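Local coordinates for protein PA0821 (Pseudomonas aeruginosa, PDB 7DRG) that probably serves as the immunity protein (antitoxin) that neutralises a putative VRR-NUC domain-containing effector of the type VI secretion system, at residues B[271-277]-B[349-353]; B[280-284]-B[341-345]. All blocks are in the same frame, centred on the assembly; numbering follows the deposited sequence.

Contact 1 of 2, residues B[271-277]-B[349-353]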
loop_
_atom_site.group_PDB
_atom_site.type_symbol
_atom_site.label_atom_id
_atom_site.label_comp_id
_atom_site.label_asym_id
_atom_site.label_seq_id
_atom_site.Cartn_x
_atom_site.Cartn_y
_atom_site.Cartn_z
ATOM N N GLN B 271 -9.657 -12.273 24.388
ATOM C CA GLN B 271 -8.537 -11.348 24.262
ATOM C C GLN B 271 -7.369 -12.108 23.646
ATOM O O GLN B 271 -6.892 -13.090 24.224
ATOM C CB GLN B 271 -8.149 -10.758 25.621
ATOM C CG GLN B 271 -6.874 -9.909 25.576
ATOM C CD GLN B 271 -6.484 -9.345 26.937
ATOM O OE1 GLN B 271 -7.293 -9.323 27.872
ATOM N NE2 GLN B 271 -5.249 -8.872 27.051
ATOM N N ALA B 272 -6.922 -11.668 22.472
ATOM C CA ALA B 272 -5.858 -12.353 21.738
ATOM C C ALA B 272 -4.558 -11.580 21.921
ATOM O O ALA B 272 -4.212 -10.722 21.112
ATOM C CB ALA B 272 -6.219 -12.482 20.260
ATOM N N GLY B 273 -3.809 -11.914 22.969
ATOM C CA GLY B 273 -2.504 -11.323 23.176
ATOM C C GLY B 273 -2.506 -10.216 24.219
ATOM O O GLY B 273 -3.546 -9.732 24.672
ATOM N N ALA B 274 -1.282 -9.804 24.579
ATOM C CA ALA B 274 -1.061 -8.866 25.676
ATOM C C ALA B 274 -1.439 -7.442 25.314
ATOM O O ALA B 274 -1.598 -6.605 26.209
ATOM C CB ALA B 274 0.411 -8.910 26.108
ATOM N N TYR B 275 -1.564 -7.148 24.026
ATOM C CA TYR B 275 -1.930 -5.829 23.532
ATOM C C TYR B 275 -2.428 -5.993 22.106
ATOM O O TYR B 275 -2.200 -7.039 21.489
ATOM C CB TYR B 275 -0.735 -4.858 23.582
ATOM C CG TYR B 275 0.595 -5.462 23.184
ATOM C CD1 TYR B 275 0.849 -5.856 21.876
ATOM C CD2 TYR B 275 1.606 -5.615 24.122
ATOM C CE1 TYR B 275 2.072 -6.404 21.517
ATOM C CE2 TYR B 275 2.824 -6.155 23.777
ATOM C CZ TYR B 275 3.053 -6.548 22.476
ATOM O OH TYR B 275 4.275 -7.087 22.147
ATOM N N PRO B 276 -3.121 -4.998 21.555
ATOM C CA PRO B 276 -3.533 -5.107 20.151
ATOM C C PRO B 276 -2.332 -5.090 19.218
ATOM O O PRO B 276 -1.315 -4.447 19.490
ATOM C CB PRO B 276 -4.431 -3.880 19.940
ATOM C CG PRO B 276 -4.017 -2.907 20.995
ATOM C CD PRO B 276 -3.643 -3.771 22.185
ATOM N N TYR B 277 -2.468 -5.808 18.098
ATOM C CA TYR B 277 -1.387 -6.007 17.133
ATOM C C TYR B 277 -1.739 -5.366 15.799
ATOM O O TYR B 277 -2.795 -5.661 15.225
ATOM C CB TYR B 277 -1.111 -7.495 16.896
ATOM C CG TYR B 277 -0.326 -8.196 17.981
ATOM C CD1 TYR B 277 -0.926 -8.554 19.179
ATOM C CD2 TYR B 277 1.009 -8.538 17.787
ATOM C CE1 TYR B 277 -0.207 -9.207 20.169
ATOM C CE2 TYR B 277 1.731 -9.193 18.767
ATOM C CZ TYR B 277 1.116 -9.522 19.960
ATOM O OH TYR B 277 1.824 -10.177 20.951
ATOM N N GLU B 349 6.207 -13.571 21.813
ATOM C CA GLU B 349 5.151 -12.653 22.202
ATOM C C GLU B 349 5.006 -12.571 23.714
ATOM O O GLU B 349 5.098 -13.594 24.404
ATOM C CB GLU B 349 3.809 -13.068 21.587
ATOM C CG GLU B 349 3.837 -13.164 20.066
ATOM C CD GLU B 349 4.381 -11.905 19.399
ATOM O OE1 GLU B 349 4.172 -10.794 19.934
ATOM O OE2 GLU B 349 5.035 -12.030 18.342
ATOM N N PRO B 350 4.771 -11.372 24.249
ATOM C CA PRO B 350 4.628 -11.225 25.703
ATOM C C PRO B 350 3.416 -11.980 26.228
ATOM O O PRO B 350 2.382 -12.083 25.563
ATOM C CB PRO B 350 4.468 -9.711 25.892
ATOM C CG PRO B 350 5.070 -9.105 24.657
ATOM C CD PRO B 350 4.787 -10.075 23.552
ATOM N N TYR B 351 3.555 -12.501 27.446
ATOM C CA TYR B 351 2.509 -13.268 28.103
ATOM C C TYR B 351 1.491 -12.353 28.782
ATOM O O TYR B 351 1.784 -11.215 29.155
ATOM C CB TYR B 351 3.105 -14.194 29.169
ATOM C CG TYR B 351 3.755 -15.467 28.659
ATOM C CD1 TYR B 351 4.698 -15.442 27.645
ATOM C CD2 TYR B 351 3.438 -16.694 29.231
ATOM C CE1 TYR B 351 5.297 -16.615 27.196
ATOM C CE2 TYR B 351 4.029 -17.864 28.793
ATOM C CZ TYR B 351 4.950 -17.818 27.775
ATOM O OH TYR B 351 5.532 -18.987 27.345
ATOM N N LEU B 352 0.289 -12.887 28.975
ATOM C CA LEU B 352 -0.721 -12.189 29.761
ATOM C C LEU B 352 -0.330 -12.162 31.232
ATOM O O LEU B 352 0.211 -13.137 31.767
ATOM C CB LEU B 352 -2.079 -12.867 29.611
ATOM C CG LEU B 352 -2.638 -12.988 28.202
ATOM C CD1 LEU B 352 -3.980 -13.691 28.261
ATOM C CD2 LEU B 352 -2.755 -11.611 27.560
ATOM N N ASP B 353 -0.617 -11.046 31.896
ATOM C CA ASP B 353 -0.387 -10.943 33.332
ATOM C C ASP B 353 -1.384 -9.945 33.915
ATOM O O ASP B 353 -2.311 -9.490 33.235
ATOM C CB ASP B 353 1.078 -10.580 33.627
ATOM C CG ASP B 353 1.507 -9.253 33.019
ATOM O OD1 ASP B 353 0.667 -8.350 32.833
ATOM O OD2 ASP B 353 2.713 -9.110 32.723
HETATM O O HOH W 1 0.914 -11.241 23.401
HETATM O O HOH W 2 5.041 -8.131 19.851
#
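Glu-349, the first residue to leave helical geometry after helix 338-348, reaches across to Tyr-277 and accepts a hydrogen bond from its phenol: the bond from Tyr-277 OH to Glu-349 OE1 is short, 2.6 Å, and lands on the anti side of the carboxylate, 35° out of its plane. The carboxylate is folded back to this point by a bend at chi2 (-52°). OE1 lies at the edge of the Tyr-277 ring, while CE1 of Tyr-275 lies over one face of that ring, toward the rim. A water joins the same oxygen, OE1, to the Tyr-275 hydroxyl, so two hydrogen bonds, from the phenol and from the water, grip it. Pro-350 follows, its CG 3.3 Å from Tyr-275 OH and its CB 4.1 Å from Ala-274 CB. Its carbonyl accepts from a second water that also donates to Tyr-277 OH and accepts from Ala-274 N, tying both backbones to the phenol. After Tyr-351, whose ring meets His-258, comes Leu-352. Its CD2 lies 3.5 Å from Gly-273 O and 3.7 Å from Gln-271 NE2. Gln-271 NE2 donates to Gly-273 O and also to Asn-356 O, and Gln-271 OE1 bonds to Tyr-262 OH. Thus a post-helical coil packs against the end of strand 267-272, which pairs antiparallel with strands 233-237 and 259-264, and the turn after it, through side chains and bridging waters rather than direct backbone pairing.

Contact 2 of 2, residues B[280-284]-B[341-345]; sequences GDAED and WCDKL
The indole of Trp-341 meets Asp-284 along the rim of its six-membered ring, with Asp-284 OD1 in the ring plane and OD2 3.6 Å from CZ2. Carboxylate and indole planes stand 75° apart, so the acid is turned across the ring edge instead of lying over it; the polar end of Asp-284 is committed to a salt bridge with Arg-286. Elsewhere the indole packs on Ala-288 and Val-291 of helix 288-297. One turn further along its own helix, Lys-344 reaches the loop by a chain bent at chi2, chi3 and chi4. Its NZ donates to Asp-281 OD2 at 3.3 Å, a long salt bridge approached from the syn side, 21° out of the carboxylate plane. The other oxygen, Asp-281 OD1, accepts, nearly along its C-O axis, from Asp-284 N at 2.7 Å, forming an Asx motif that closes the loop; a longer, weak bond comes from Glu-283 N. The backbone bond from Asp-281 N to Asp-284 O seals the same turn. A water links Lys-344 NZ with Asp-284 O. One aspartate thus shapes the loop with one oxygen and ties it to the helix with the other. Glu-283 OE1, 4.1 Å from Lys-344 NZ, would add to the negative field, probably favouring a charged lysine at this surface.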
loop_
_atom_site.group_PDB
_atom_site.type_symbol
_atom_site.label_atom_id
_atom_site.label_comp_id
_atom_site.label_asym_id
_atom_site.label_seq_id
_atom_site.Cartn_x
_atom_site.Cartn_y
_atom_site.Cartn_z
ATOM N N GLY B 280 2.795 -8.377 12.259
ATOM C CA GLY B 280 3.605 -9.413 12.865
ATOM C C GLY B 280 5.071 -9.060 13.018
ATOM O O GLY B 280 5.427 -8.189 13.818
ATOM N N ASP B 281 5.935 -9.734 12.265
ATOM C CA ASP B 281 7.372 -9.543 12.389
ATOM C C ASP B 281 7.967 -9.427 10.990
ATOM O O ASP B 281 7.249 -9.346 9.990
ATOM C CB ASP B 281 7.997 -10.683 13.210
ATOM C CG ASP B 281 7.660 -12.066 12.664
ATOM O OD1 ASP B 281 7.375 -12.194 11.454
ATOM O OD2 ASP B 281 7.681 -13.035 13.455
ATOM N N ALA B 282 9.300 -9.434 10.924
ATOM C CA ALA B 282 9.976 -9.331 9.635
ATOM C C ALA B 282 9.638 -10.507 8.728
ATOM O O ALA B 282 9.592 -10.353 7.502
ATOM C CB ALA B 282 11.487 -9.237 9.843
ATOM N N GLU B 283 9.376 -11.679 9.309
ATOM C CA GLU B 283 9.115 -12.868 8.507
ATOM C C GLU B 283 7.687 -12.894 7.977
ATOM O O GLU B 283 7.461 -13.248 6.814
ATOM C CB GLU B 283 9.402 -14.122 9.334
ATOM C CG GLU B 283 10.828 -14.189 9.853
ATOM C CD GLU B 283 10.897 -14.577 11.315
ATOM O OE1 GLU B 283 9.894 -15.109 11.837
ATOM O OE2 GLU B 283 11.954 -14.345 11.943
ATOM N N ASP B 284 6.714 -12.518 8.806
ATOM C CA ASP B 284 5.310 -12.612 8.431
ATOM C C ASP B 284 4.557 -11.441 9.046
ATOM O O ASP B 284 4.675 -11.192 10.249
ATOM C CB ASP B 284 4.716 -13.945 8.899
ATOM C CG ASP B 284 3.455 -14.315 8.153
ATOM O OD1 ASP B 284 2.492 -13.517 8.166
ATOM O OD2 ASP B 284 3.429 -15.402 7.541
ATOM N N TRP B 341 3.109 -21.664 14.344
ATOM C CA TRP B 341 2.541 -20.434 14.894
ATOM C C TRP B 341 2.425 -20.509 16.413
ATOM O O TRP B 341 2.610 -19.498 17.103
ATOM C CB TRP B 341 1.181 -20.145 14.251
ATOM C CG TRP B 341 1.299 -19.580 12.863
ATOM C CD1 TRP B 341 1.168 -20.256 11.683
ATOM C CD2 TRP B 341 1.588 -18.220 12.516
ATOM N NE1 TRP B 341 1.354 -19.398 10.621
ATOM C CE2 TRP B 341 1.611 -18.142 11.108
ATOM C CE3 TRP B 341 1.826 -17.060 13.260
ATOM C CZ2 TRP B 341 1.862 -16.955 10.431
ATOM C CZ3 TRP B 341 2.073 -15.879 12.587
ATOM C CH2 TRP B 341 2.091 -15.834 11.183
ATOM N N CYS B 342 2.125 -21.698 16.954
ATOM C CA CYS B 342 2.144 -21.891 18.403
ATOM C C CYS B 342 3.532 -21.637 18.976
ATOM O O CYS B 342 3.666 -21.069 20.067
ATOM C CB CYS B 342 1.697 -23.310 18.759
ATOM S SG CYS B 342 0.053 -23.769 18.164
ATOM N N ASP B 343 4.575 -22.088 18.273
ATOM C CA ASP B 343 5.938 -21.864 18.745
ATOM C C ASP B 343 6.303 -20.387 18.684
ATOM O O ASP B 343 6.967 -19.867 19.589
ATOM C CB ASP B 343 6.934 -22.681 17.919
ATOM C CG ASP B 343 6.881 -24.172 18.222
ATOM O OD1 ASP B 343 6.517 -24.554 19.353
ATOM O OD2 ASP B 343 7.228 -24.965 17.318
ATOM N N LYS B 344 5.875 -19.697 17.624
ATOM C CA LYS B 344 6.173 -18.276 17.501
ATOM C C LYS B 344 5.496 -17.480 18.611
ATOM O O LYS B 344 6.086 -16.544 19.166
ATOM C CB LYS B 344 5.739 -17.772 16.122
ATOM C CG LYS B 344 6.351 -16.437 15.743
ATOM C CD LYS B 344 6.753 -16.377 14.273
ATOM C CE LYS B 344 5.546 -16.290 13.359
ATOM N NZ LYS B 344 5.816 -15.402 12.193
ATOM N N LEU B 345 4.258 -17.851 18.952
ATOM C CA LEU B 345 3.554 -17.232 20.069
ATOM C C LEU B 345 4.384 -17.286 21.348
ATOM O O LEU B 345 4.628 -16.260 21.992
ATOM C CB LEU B 345 2.206 -17.931 20.271
ATOM C CG LEU B 345 1.226 -17.394 21.316
ATOM C CD1 LEU B 345 0.482 -16.181 20.780
ATOM C CD2 LEU B 345 0.242 -18.474 21.755
HETATM O O HOH W 3 4.120 -12.978 12.451
#

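Both contacts pair the end of strand 267-272 and the chain that follows it with helix 338-348 or the coil after it, and they illustrate how one C-terminal element can be held at successive points. Along the sequence contact 2 is nested within the loop that contact 1 closes, and their centres lie about 13 Å apart. They meet directly where Glu-349 CG packs 4.2 Å from Lys-344 O, at the end of the helix. His-258 is a further shared neighbour: it touches Leu-345 from contact 2 and Tyr-351 from contact 1. Contact 1 is partly buried, about 18 Å from the chain centre, whereas contact 2 lies at the surface, about 24 Å from it.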